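Local coordinates for AlyGC (Glaciecola chathamensis, PDB 5GKD), which cleaves the polysaccharide alginate as a family 6 polysaccharide lyase, probably by beta-elimination at a site that holds a calcium ion, at residues Thr184-Thr189 with Ser217-Lys222; Glu232-Leu237 with Val257-Gly262; Val251-Gly256 with Asn274-Gly279; Gln305-Leu310 with Pro336-Met341. All blocks are in the same frame, centred on the assembly; numbering follows the deposited sequence.

Interaction 1 (Thr184-Thr189 with Ser217-Lys222). With PO4 (phosphate ion), chain H.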
loop_
_atom_site.group_PDB
_atom_site.type_symbol
_atom_site.label_atom_id
_atom_site.label_comp_id
_atom_site.label_asym_id
_atom_site.label_seq_id
_atom_site.Cartn_x
_atom_site.Cartn_y
_atom_site.Cartn_z
ATOM N N THR A 184 26.617 -2.990 -0.594
ATOM C CA THR A 184 27.061 -4.178 0.114
ATOM C C THR A 184 27.919 -3.813 1.320
ATOM O O THR A 184 27.729 -4.373 2.397
ATOM C CB THR A 184 27.806 -5.112 -0.845
ATOM O OG1 THR A 184 26.872 -5.648 -1.794
ATOM C CG2 THR A 184 28.453 -6.270 -0.095
ATOM N N LEU A 185 28.829 -2.848 1.173
ATOM C CA LEU A 185 29.741 -2.436 2.237
ATOM C C LEU A 185 29.849 -0.915 2.221
ATOM O O LEU A 185 30.188 -0.330 1.194
ATOM C CB LEU A 185 31.126 -3.077 2.040
ATOM C CG LEU A 185 32.154 -3.301 3.167
ATOM C CD1 LEU A 185 33.577 -3.158 2.658
ATOM C CD2 LEU A 185 31.953 -2.438 4.360
ATOM N N ARG A 186 29.576 -0.274 3.349
ATOM C CA ARG A 186 29.759 1.163 3.510
ATOM C C ARG A 186 30.715 1.412 4.674
ATOM O O ARG A 186 30.502 0.894 5.770
ATOM C CB ARG A 186 28.425 1.854 3.776
ATOM C CG ARG A 186 28.536 3.356 4.000
ATOM C CD ARG A 186 27.204 3.931 4.459
ATOM N NE ARG A 186 27.036 3.735 5.893
ATOM C CZ ARG A 186 25.864 3.580 6.505
ATOM N NH1 ARG A 186 24.736 3.604 5.804
ATOM N NH2 ARG A 186 25.820 3.398 7.813
ATOM N N ILE A 187 31.756 2.204 4.457
ATOM C CA ILE A 187 32.714 2.478 5.525
ATOM C C ILE A 187 32.543 3.932 5.941
ATOM O O ILE A 187 33.116 4.850 5.341
ATOM C CB ILE A 187 34.150 2.164 5.109
ATOM C CG1 ILE A 187 34.213 0.762 4.514
ATOM C CG2 ILE A 187 35.075 2.230 6.320
ATOM C CD1 ILE A 187 35.553 0.453 3.882
ATOM N N GLY A 188 31.780 4.142 6.993
ATOM C CA GLY A 188 31.519 5.478 7.453
ATOM C C GLY A 188 30.255 6.038 6.848
ATOM O O GLY A 188 29.437 5.351 6.227
ATOM N N THR A 189 30.132 7.346 7.009
ATOM C CA THR A 189 28.928 8.084 6.689
ATOM C C THR A 189 29.378 9.507 6.394
ATOM O O THR A 189 30.472 9.913 6.792
ATOM C CB THR A 189 27.946 7.976 7.869
ATOM O OG1 THR A 189 26.695 7.428 7.424
ATOM C CG2 THR A 189 27.752 9.280 8.552
ATOM N N SER A 217 30.956 1.563 -0.677
ATOM C CA SER A 217 30.809 3.010 -0.568
ATOM C C SER A 217 31.773 3.456 0.521
ATOM O O SER A 217 31.466 3.324 1.709
ATOM C CB SER A 217 29.365 3.387 -0.240
ATOM O OG SER A 217 29.151 4.796 -0.231
ATOM N N ASN A 218 32.961 3.929 0.137
ATOM C CA ASN A 218 33.911 4.407 1.131
ATOM C C ASN A 218 33.565 5.842 1.514
ATOM O O ASN A 218 33.445 6.706 0.644
ATOM C CB ASN A 218 35.346 4.322 0.621
ATOM C CG ASN A 218 36.347 4.507 1.727
ATOM O OD1 ASN A 218 36.570 3.600 2.529
ATOM N ND2 ASN A 218 36.935 5.695 1.803
ATOM N N LYS A 219 33.390 6.088 2.811
ATOM C CA LYS A 219 32.910 7.374 3.324
ATOM C C LYS A 219 33.676 7.758 4.582
ATOM O O LYS A 219 33.098 8.135 5.601
ATOM C CB LYS A 219 31.411 7.340 3.621
ATOM C CG LYS A 219 30.489 7.349 2.392
ATOM C CD LYS A 219 29.016 7.441 2.825
ATOM C CE LYS A 219 28.063 7.581 1.647
ATOM N NZ LYS A 219 26.637 7.431 2.047
ATOM N N SER A 220 34.991 7.622 4.539
ATOM C CA SER A 220 35.847 7.984 5.660
ATOM C C SER A 220 37.281 7.989 5.149
ATOM O O SER A 220 37.540 7.698 3.974
ATOM C CB SER A 220 35.670 7.031 6.835
ATOM O OG SER A 220 35.724 5.688 6.402
ATOM N N GLY A 221 38.214 8.284 6.051
ATOM C CA GLY A 221 39.595 8.517 5.680
ATOM C C GLY A 221 40.517 7.338 5.919
ATOM O O GLY A 221 40.341 6.570 6.859
ATOM N N LYS A 222 41.511 7.215 5.038
ATOM C CA LYS A 222 42.693 6.373 5.254
ATOM C C LYS A 222 42.336 4.900 5.444
ATOM O O LYS A 222 42.915 4.194 6.272
ATOM C CB LYS A 222 43.525 6.898 6.425
ATOM C CG LYS A 222 43.770 8.403 6.336
ATOM C CD LYS A 222 45.232 8.761 6.503
ATOM C CE LYS A 222 45.424 10.054 7.298
ATOM N NZ LYS A 222 44.593 11.191 6.851
HETATM P P PO4 H . 25.480 7.890 -1.431
HETATM O O1 PO4 H . 26.824 7.220 -1.332
HETATM O O2 PO4 H . 24.468 6.814 -1.420
HETATM O O3 PO4 H . 25.409 8.730 -2.734
HETATM O O4 PO4 H . 25.290 8.650 -0.139
#

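Interaction 2 (Glu232-Leu237 with Val257-Gly262)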
loop_
_atom_site.group_PDB
_atom_site.type_symbol
_atom_site.label_atom_id
_atom_site.label_comp_id
_atom_site.label_asym_id
_atom_site.label_seq_id
_atom_site.Cartn_x
_atom_site.Cartn_y
_atom_site.Cartn_z
ATOM N N GLU A 232 30.927 -10.141 -11.694
ATOM C CA GLU A 232 29.660 -9.840 -12.352
ATOM C C GLU A 232 28.767 -8.963 -11.483
ATOM O O GLU A 232 27.551 -9.118 -11.459
ATOM C CB GLU A 232 28.939 -11.125 -12.763
ATOM C CG GLU A 232 29.671 -11.894 -13.849
ATOM C CD GLU A 232 28.923 -13.143 -14.345
ATOM O OE1 GLU A 232 27.794 -13.427 -13.878
ATOM O OE2 GLU A 232 29.482 -13.844 -15.207
ATOM N N SER A 233 29.371 -8.017 -10.781
ATOM C CA SER A 233 28.632 -7.174 -9.860
ATOM C C SER A 233 28.243 -5.884 -10.559
ATOM O O SER A 233 29.095 -5.173 -11.112
ATOM C CB SER A 233 29.434 -6.880 -8.590
ATOM O OG SER A 233 29.541 -8.034 -7.774
ATOM N N ARG A 234 26.948 -5.588 -10.487
ATOM C CA ARG A 234 26.289 -4.502 -11.199
ATOM C C ARG A 234 26.454 -3.185 -10.445
ATOM O O ARG A 234 25.496 -2.569 -9.983
ATOM C CB ARG A 234 24.822 -4.870 -11.362
ATOM C CG ARG A 234 24.109 -4.333 -12.545
ATOM C CD ARG A 234 22.702 -4.903 -12.536
ATOM N NE ARG A 234 21.842 -4.359 -13.577
ATOM C CZ ARG A 234 21.121 -3.254 -13.451
ATOM N NH1 ARG A 234 21.174 -2.532 -12.336
ATOM N NH2 ARG A 234 20.351 -2.866 -14.441
ATOM N N GLY A 235 27.705 -2.772 -10.311
ATOM C CA GLY A 235 28.013 -1.603 -9.511
ATOM C C GLY A 235 29.504 -1.362 -9.505
ATOM O O GLY A 235 30.230 -1.878 -10.358
ATOM N N THR A 236 29.954 -0.595 -8.510
ATOM C CA THR A 236 31.298 -0.051 -8.470
ATOM C C THR A 236 31.861 -0.124 -7.057
ATOM O O THR A 236 31.137 -0.314 -6.077
ATOM C CB THR A 236 31.339 1.420 -8.920
ATOM O OG1 THR A 236 30.698 2.248 -7.936
ATOM C CG2 THR A 236 30.631 1.607 -10.249
ATOM N N LEU A 237 33.178 0.041 -6.975
ATOM C CA LEU A 237 33.870 0.431 -5.755
ATOM C C LEU A 237 34.001 1.947 -5.786
ATOM O O LEU A 237 34.820 2.481 -6.532
ATOM C CB LEU A 237 35.235 -0.242 -5.687
ATOM C CG LEU A 237 36.083 -0.199 -4.420
ATOM C CD1 LEU A 237 37.317 -1.104 -4.592
ATOM C CD2 LEU A 237 36.488 1.193 -4.021
ATOM N N VAL A 257 28.666 -8.518 -18.528
ATOM C CA VAL A 257 27.313 -8.351 -17.998
ATOM C C VAL A 257 26.956 -6.868 -17.920
ATOM O O VAL A 257 27.813 -6.007 -17.666
ATOM C CB VAL A 257 27.201 -9.042 -16.624
ATOM C CG1 VAL A 257 25.890 -8.698 -15.925
ATOM C CG2 VAL A 257 27.328 -10.550 -16.790
ATOM N N ASP A 258 25.675 -6.571 -18.151
ATOM C CA ASP A 258 25.188 -5.201 -18.256
ATOM C C ASP A 258 25.449 -4.426 -16.974
ATOM O O ASP A 258 25.234 -4.927 -15.874
ATOM C CB ASP A 258 23.673 -5.193 -18.561
ATOM C CG ASP A 258 23.202 -3.883 -19.212
ATOM O OD1 ASP A 258 24.017 -3.276 -19.948
ATOM O OD2 ASP A 258 22.025 -3.451 -19.015
ATOM N N HIS A 259 25.906 -3.189 -17.123
ATOM C CA HIS A 259 26.061 -2.265 -16.004
ATOM C C HIS A 259 27.072 -2.743 -14.947
ATOM O O HIS A 259 26.930 -2.433 -13.765
ATOM C CB HIS A 259 24.702 -1.978 -15.353
ATOM C CG HIS A 259 23.821 -1.082 -16.165
ATOM N ND1 HIS A 259 24.176 0.206 -16.499
ATOM C CD2 HIS A 259 22.600 -1.287 -16.706
ATOM C CE1 HIS A 259 23.212 0.757 -17.211
ATOM N NE2 HIS A 259 22.242 -0.126 -17.351
ATOM N N THR A 260 28.113 -3.473 -15.332
ATOM C CA THR A 260 29.207 -3.794 -14.414
ATOM C C THR A 260 30.264 -2.675 -14.395
ATOM O O THR A 260 30.779 -2.287 -15.447
ATOM C CB THR A 260 29.864 -5.121 -14.809
ATOM O OG1 THR A 260 30.108 -5.146 -16.219
ATOM C CG2 THR A 260 29.004 -6.297 -14.437
ATOM N N GLY A 261 30.574 -2.148 -13.207
ATOM C CA GLY A 261 31.712 -1.213 -13.006
ATOM C C GLY A 261 32.877 -1.918 -12.287
ATOM O O GLY A 261 32.784 -3.098 -12.050
ATOM N N GLY A 262 33.972 -1.284 -11.901
ATOM C CA GLY A 262 34.230 0.111 -11.913
ATOM C C GLY A 262 34.945 0.491 -10.618
ATOM O O GLY A 262 34.567 0.041 -9.540
HETATM O O HOH W 1 22.851 -6.525 -15.424
#

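Interaction 3 (Val251-Gly256 with Asn274-Gly279)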
loop_
_atom_site.group_PDB
_atom_site.type_symbol
_atom_site.label_atom_id
_atom_site.label_comp_id
_atom_site.label_asym_id
_atom_site.label_seq_id
_atom_site.Cartn_x
_atom_site.Cartn_y
_atom_site.Cartn_z
ATOM N N VAL A 251 40.368 -7.066 -8.191
ATOM C CA VAL A 251 40.100 -7.728 -9.459
ATOM C C VAL A 251 38.600 -7.676 -9.750
ATOM O O VAL A 251 37.790 -8.115 -8.930
ATOM C CB VAL A 251 40.596 -9.188 -9.438
ATOM C CG1 VAL A 251 40.148 -9.921 -10.693
ATOM C CG2 VAL A 251 42.107 -9.246 -9.294
ATOM N N PHE A 252 38.240 -7.187 -10.937
ATOM C CA PHE A 252 36.855 -7.028 -11.371
ATOM C C PHE A 252 36.630 -7.871 -12.622
ATOM O O PHE A 252 37.159 -7.549 -13.697
ATOM C CB PHE A 252 36.535 -5.569 -11.686
ATOM C CG PHE A 252 36.646 -4.632 -10.524
ATOM C CD1 PHE A 252 37.878 -4.234 -10.044
ATOM C CD2 PHE A 252 35.508 -4.089 -9.963
ATOM C CE1 PHE A 252 37.962 -3.340 -8.991
ATOM C CE2 PHE A 252 35.577 -3.205 -8.913
ATOM C CZ PHE A 252 36.800 -2.831 -8.419
ATOM N N PHE A 253 35.849 -8.934 -12.500
ATOM C CA PHE A 253 35.487 -9.774 -13.648
ATOM C C PHE A 253 34.061 -9.429 -14.037
ATOM O O PHE A 253 33.107 -9.986 -13.496
ATOM C CB PHE A 253 35.605 -11.260 -13.329
ATOM C CG PHE A 253 37.015 -11.735 -13.149
ATOM C CD1 PHE A 253 37.958 -11.523 -14.135
ATOM C CD2 PHE A 253 37.385 -12.405 -12.012
ATOM C CE1 PHE A 253 39.253 -11.959 -13.964
ATOM C CE2 PHE A 253 38.675 -12.857 -11.848
ATOM C CZ PHE A 253 39.606 -12.635 -12.822
ATOM N N GLY A 254 33.919 -8.502 -14.985
ATOM C CA GLY A 254 32.590 -8.124 -15.445
ATOM C C GLY A 254 31.941 -9.151 -16.349
ATOM O O GLY A 254 30.716 -9.281 -16.359
ATOM N N ASN A 255 32.738 -9.879 -17.129
ATOM C CA ASN A 255 32.231 -10.874 -18.086
ATOM C C ASN A 255 31.246 -10.283 -19.089
ATOM O O ASN A 255 30.412 -10.999 -19.626
ATOM C CB ASN A 255 31.566 -12.061 -17.379
ATOM C CG ASN A 255 32.561 -12.998 -16.761
ATOM O OD1 ASN A 255 33.743 -12.951 -17.075
ATOM N ND2 ASN A 255 32.087 -13.870 -15.879
ATOM N N GLY A 256 31.313 -8.983 -19.355
ATOM C CA GLY A 256 30.373 -8.389 -20.288
ATOM C C GLY A 256 28.941 -8.251 -19.801
ATOM O O GLY A 256 28.072 -7.876 -20.589
ATOM N N ASN A 274 47.509 -0.961 -9.123
ATOM C CA ASN A 274 47.623 -2.409 -9.274
ATOM C C ASN A 274 46.264 -3.119 -9.251
ATOM O O ASN A 274 46.154 -4.238 -8.761
ATOM C CB ASN A 274 48.550 -2.995 -8.205
ATOM C CG ASN A 274 49.193 -4.276 -8.658
ATOM O OD1 ASN A 274 49.585 -4.381 -9.805
ATOM N ND2 ASN A 274 49.264 -5.274 -7.776
ATOM N N ASN A 275 45.224 -2.496 -9.790
ATOM C CA ASN A 275 43.921 -3.130 -9.921
ATOM C C ASN A 275 43.698 -3.659 -11.338
ATOM O O ASN A 275 44.099 -3.040 -12.325
ATOM C CB ASN A 275 42.795 -2.153 -9.566
ATOM C CG ASN A 275 42.926 -1.604 -8.167
ATOM O OD1 ASN A 275 42.651 -2.297 -7.179
ATOM N ND2 ASN A 275 43.348 -0.354 -8.070
ATOM N N TYR A 276 42.997 -4.787 -11.427
ATOM C CA TYR A 276 42.728 -5.467 -12.686
ATOM C C TYR A 276 41.235 -5.430 -12.982
ATOM O O TYR A 276 40.430 -5.865 -12.153
ATOM C CB TYR A 276 43.231 -6.914 -12.623
ATOM C CG TYR A 276 42.989 -7.718 -13.875
ATOM C CD1 TYR A 276 41.769 -8.357 -14.099
ATOM C CD2 TYR A 276 43.980 -7.843 -14.831
ATOM C CE1 TYR A 276 41.561 -9.098 -15.234
ATOM C CE2 TYR A 276 43.783 -8.575 -15.966
ATOM C CZ TYR A 276 42.577 -9.200 -16.167
ATOM O OH TYR A 276 42.405 -9.936 -17.294
ATOM N N LEU A 277 40.880 -4.949 -14.175
ATOM C CA LEU A 277 39.502 -4.670 -14.573
ATOM C C LEU A 277 39.251 -5.254 -15.961
ATOM O O LEU A 277 39.944 -4.903 -16.922
ATOM C CB LEU A 277 39.223 -3.157 -14.572
ATOM C CG LEU A 277 39.358 -2.366 -13.262
ATOM C CD1 LEU A 277 40.785 -2.017 -12.927
ATOM C CD2 LEU A 277 38.524 -1.092 -13.295
ATOM N N GLU A 278 38.261 -6.136 -16.070
ATOM C CA GLU A 278 38.008 -6.861 -17.304
ATOM C C GLU A 278 36.517 -6.970 -17.562
ATOM O O GLU A 278 35.749 -7.323 -16.670
ATOM C CB GLU A 278 38.610 -8.279 -17.271
ATOM C CG GLU A 278 38.377 -9.063 -18.543
ATOM C CD GLU A 278 38.985 -10.457 -18.506
ATOM O OE1 GLU A 278 39.764 -10.757 -17.578
ATOM O OE2 GLU A 278 38.681 -11.260 -19.411
ATOM N N GLY A 279 36.131 -6.702 -18.805
ATOM C CA GLY A 279 34.791 -6.975 -19.300
ATOM C C GLY A 279 33.714 -6.172 -18.615
ATOM O O GLY A 279 32.621 -6.697 -18.361
HETATM O O HOH W 2 35.619 -10.379 -17.375
#

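Interaction 4 (Gln305-Leu310 with Pro336-Met341)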
loop_
_atom_site.group_PDB
_atom_site.type_symbol
_atom_site.label_atom_id
_atom_site.label_comp_id
_atom_site.label_asym_id
_atom_site.label_seq_id
_atom_site.Cartn_x
_atom_site.Cartn_y
_atom_site.Cartn_z
ATOM N N GLN A 305 35.857 17.858 -5.017
ATOM C CA GLN A 305 36.722 17.871 -6.188
ATOM C C GLN A 305 37.842 16.845 -6.064
ATOM O O GLN A 305 38.450 16.691 -5.003
ATOM C CB GLN A 305 37.303 19.275 -6.351
ATOM C CG GLN A 305 38.328 19.448 -7.477
ATOM C CD GLN A 305 38.883 20.860 -7.524
ATOM O OE1 GLN A 305 39.273 21.412 -6.497
ATOM N NE2 GLN A 305 38.909 21.455 -8.715
ATOM N N VAL A 306 38.105 16.130 -7.153
ATOM C CA VAL A 306 39.247 15.225 -7.176
ATOM C C VAL A 306 40.535 16.039 -7.171
ATOM O O VAL A 306 40.752 16.906 -8.025
ATOM C CB VAL A 306 39.183 14.293 -8.393
ATOM C CG1 VAL A 306 40.489 13.558 -8.543
ATOM C CG2 VAL A 306 38.075 13.305 -8.218
ATOM N N ASP A 307 41.400 15.750 -6.208
ATOM C CA ASP A 307 42.604 16.526 -5.942
ATOM C C ASP A 307 43.682 15.540 -5.536
ATOM O O ASP A 307 43.504 14.811 -4.558
ATOM C CB ASP A 307 42.337 17.546 -4.829
ATOM C CG ASP A 307 43.499 18.480 -4.570
ATOM O OD1 ASP A 307 44.568 18.333 -5.190
ATOM O OD2 ASP A 307 43.320 19.385 -3.722
ATOM N N ASN A 308 44.776 15.490 -6.301
ATOM C CA ASN A 308 45.899 14.608 -5.997
ATOM C C ASN A 308 45.477 13.133 -5.996
ATOM O O ASN A 308 45.847 12.358 -5.112
ATOM C CB ASN A 308 46.549 15.003 -4.663
ATOM C CG ASN A 308 47.870 14.301 -4.418
ATOM O OD1 ASN A 308 48.589 13.976 -5.346
ATOM N ND2 ASN A 308 48.184 14.059 -3.160
ATOM N N ALA A 309 44.689 12.737 -6.983
ATOM C CA ALA A 309 44.515 11.316 -7.258
ATOM C C ALA A 309 45.770 10.744 -7.910
ATOM O O ALA A 309 46.479 11.430 -8.649
ATOM C CB ALA A 309 43.312 11.082 -8.173
ATOM N N LEU A 310 46.040 9.474 -7.633
ATOM C CA LEU A 310 47.158 8.749 -8.233
ATOM C C LEU A 310 46.636 7.420 -8.764
ATOM O O LEU A 310 46.187 6.566 -7.990
ATOM C CB LEU A 310 48.273 8.533 -7.213
ATOM C CG LEU A 310 49.734 8.301 -7.620
ATOM C CD1 LEU A 310 50.262 7.105 -6.856
ATOM C CD2 LEU A 310 49.988 8.154 -9.115
ATOM N N PRO A 336 39.013 17.809 -12.082
ATOM C CA PRO A 336 40.104 17.215 -11.290
ATOM C C PRO A 336 41.404 18.013 -11.378
ATOM O O PRO A 336 41.780 18.506 -12.446
ATOM C CB PRO A 336 40.270 15.825 -11.910
ATOM C CG PRO A 336 39.006 15.548 -12.615
ATOM C CD PRO A 336 38.488 16.872 -13.086
ATOM N N ILE A 337 42.116 18.112 -10.248
ATOM C CA ILE A 337 43.368 18.862 -10.203
ATOM C C ILE A 337 44.482 18.052 -9.546
ATOM O O ILE A 337 44.249 17.058 -8.855
ATOM C CB ILE A 337 43.218 20.218 -9.478
ATOM C CG1 ILE A 337 42.565 20.040 -8.107
ATOM C CG2 ILE A 337 42.414 21.175 -10.329
ATOM C CD1 ILE A 337 42.610 21.299 -7.220
ATOM N N ASN A 338 45.718 18.488 -9.814
ATOM C CA ASN A 338 46.935 17.939 -9.203
ATOM C C ASN A 338 47.004 16.415 -9.237
ATOM O O ASN A 338 47.590 15.801 -8.350
ATOM C CB ASN A 338 47.086 18.414 -7.760
ATOM C CG ASN A 338 47.012 19.909 -7.641
ATOM O OD1 ASN A 338 47.649 20.634 -8.394
ATOM N ND2 ASN A 338 46.213 20.381 -6.703
ATOM N N SER A 339 46.451 15.784 -10.259
ATOM C CA SER A 339 46.365 14.334 -10.280
ATOM C C SER A 339 47.314 13.744 -11.318
ATOM O O SER A 339 47.880 14.453 -12.157
ATOM C CB SER A 339 44.917 13.901 -10.544
ATOM O OG SER A 339 44.117 14.296 -9.454
ATOM N N ASN A 340 47.468 12.421 -11.264
ATOM C CA ASN A 340 48.428 11.709 -12.105
ATOM C C ASN A 340 47.906 10.329 -12.466
ATOM O O ASN A 340 47.475 9.581 -11.590
ATOM C CB ASN A 340 49.780 11.570 -11.400
ATOM C CG ASN A 340 50.518 12.895 -11.290
ATOM O OD1 ASN A 340 51.200 13.311 -12.227
ATOM N ND2 ASN A 340 50.362 13.574 -10.164
ATOM N N MET A 341 47.996 9.975 -13.749
ATOM C CA MET A 341 47.624 8.651 -14.238
ATOM C C MET A 341 48.773 8.092 -15.080
ATOM O O MET A 341 49.002 8.558 -16.203
ATOM C CB MET A 341 46.323 8.721 -15.040
ATOM C CG MET A 341 45.854 7.387 -15.548
ATOM S SD MET A 341 44.085 7.339 -15.896
ATOM C CE MET A 341 43.971 5.723 -16.663
HETATM O O HOH W 3 48.794 12.288 -7.889
HETATM O O HOH W 4 49.962 16.021 -7.323
#

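Interaction 1 (Thr184-Thr189 with Ser217-Lys222)
K219 runs along the end of the neighbouring strand and finishes on a phosphate ion. K219 CB sits 3.5 Å from I187 O. CG lies beside the backbone N (chi1 -73°), and the chain is extended from there on, which carries K219 CD past the backbone of G188 and T189, 3.9 Å from T189 CA. CE comes up against the phosphate, and K219 NZ donates a hydrogen bond of 2.8 Å to phosphate O4. R240 holds the same ion, which probably came from the crystallisation liquor; a long, flexible cation suits such an anion site. The strands 185-188 and 217-219 are parallel neighbours on successive coils of the beta-helix of the pectate lyase-like clan, joined by S217 N to L185 O (2.8 Å) and I187 N to S217 O (3.0 Å). Beyond these, I187 O takes two donors from opposite faces of its plane: K219 N, and S220 OG from well above the plane at 2.9 Å. The small hydroxyl of S220 fits beside I187 CG2 and bonds to N223 as well. I187 CD1 packs 3.6 Å from N218 OD1, whose own hydrogen bond comes from N223. G188 has backbone angles that call for glycine, and its lack of a CB suits a position facing K219 O. On the phosphate side, S217 OG is hydrogen-bonded to E214, a calcium ligand.

Interaction 2 (Glu232-Leu237 with Val257-Gly262)
With CG roughly opposite the backbone N (chi1 -151°) and the chain extended to NE, R234 reaches out beside H259, whose ring swings to the side of its own backbone N (chi1 -74°). The two side chains therefore lie alongside, pointing the same way. H259 CD2 sits over one face of the guanidinium, 3.6 Å from R234 NH2, but the planes are 62° apart and do not stack. At the guanidinium edge, in its plane, a water accepts from R234 NE at 3.0 Å and donates to D258 O, bridging the segments. H259 stands at the third position of a type II turn from V257 to T260, and T260 OG1 donates to V257 O at 2.8 Å across that turn. T260 CG2 rests 3.5 Å from S233 O. E232 lays CD on V257 CG2 (3.9 Å), while its carboxylate bonds to N255. Two backbone bonds, G261 N to G235 O and L237 N to G262 O, both 2.9 Å, join the rest; G261 and G262, joined by a cis peptide, pass beside T236 CG2, where a CB on G261 would clash. R234 forms a salt bridge with E605, and H259 bonds to H637, which ties this loop of the N-terminal beta-helix to the C-terminal one. L237 packs inward on strands 224-231 and 246-253, and strand 236-241 lies between 214-219 and 263-265.

Interaction 3 (Val251-Gly256 with Asn274-Gly279)
Strands 251-253 and 276-278 run parallel, their axes 4.8 Å apart at closest and 7° from alignment, with V251, F252 and F253 paired to Y276, L277 and E278. The ladder is F252 N to Y276 O (2.8 Å), E278 N to F252 O (3.0 Å) and G254 N to E278 O. The strands lie on successive coils of a right-handed parallel beta-helix, the pectate lyase-like fold, whose side chains stack in register. On the face that carries V251, F253, Y276 and E278, the two rings meet obliquely, F253 CE1 lying 3.9 Å from Y276 CE1. V251 CG1 lies over the rim of one F253 face and touches Y276 CD1. E278 OE1 comes to the edge of F253, in the ring plane and 3.8 Å from CE1, where the weakly positive C-H groups suit an anionic oxygen. Y276 OH donates to E278 OE1 at 2.8 Å, from above the carboxylate plane, and E278 OE2 forms a salt bridge with R392. On the opposite face, F252 and L277 point into the interior side by side, F252 CD1 4.0 Å from L277 CG. The F252 ring also stacks on F230 of the preceding coil, extending this apolar layer. Past the strands the chain turns at glycines: G254 lies against G279 O, where a CB would clash, and G256 and G279 have positive phi, which glycine adopts readily. G279 O accepts from G256 N at 2.8 Å, on a lone pair in the carbonyl plane. A water there accepts from N255 N and donates weakly to E278 O.

Interaction 4 (Gln305-Leu310 with Pro336-Met341)
S339 OG sits at the tight centre of this contact, accepting from A309 N at 3.0 Å and donating to I337 O of its own segment at 2.8 Å. The small hydroxyl can do both because it lies beside its own backbone N (chi1 -66°), and A309 CB is short enough to rest 3.6 Å from it. I337 O takes a second donor, N308 N, from the opposite face of its plane. I337 N in turn bonds to V306 O at 2.9 Å, and N340 N bonds to A309 O. On the inward side V306 CB meets P336 CB at 4.0 Å, and both residues pack on V291. The two segments are adjoining turns of the parallel beta-helix, each leading into a strand, 310-317 and 339-347; L310 and N340 form a parallel bridge. N308 and N338 both have positive phi, a conformation asparagine tolerates well, and they shape the bends just before those strands. The outer side is looser and wetter. There D307 OD1 accepts from N338 ND2 at 3.0 Å; the bond is nearly straight (170°) and lies in the amide plane, but meets the carboxylate from above its plane. Q305 crosses I337 at about a right angle, OE1 3.4 Å from CD1, while its NE2 bonds to A335 O. N308 OD1 takes hydrogen bonds from two waters: one also donates to A309 O and accepts from N340 ND2; the other also donates to N338 O. N308 ND2 bonds to D269.

How the interactions relate
All four contacts join nearby coils of one beta-helix, in sequence except that interactions 2 and 3 interleave. Those two touch, their centres 9 Å apart: E232 N lies 2.8 Å from F253 O, and the F252 ring packs against G261 and G262. Interaction 1 lies nearest the calcium ion held by N180, E183, E212 and E214, which probably marks the active site; its S217 side chain is about 5 Å from the ion. Interaction 2, its centre about 18 Å from that of interaction 1, has the T236 side chain about 8 Å from the same ion and leads into strands carrying R240 and R264 of the carbonate pocket. Interaction 4 is centred about 23 Å from interaction 3.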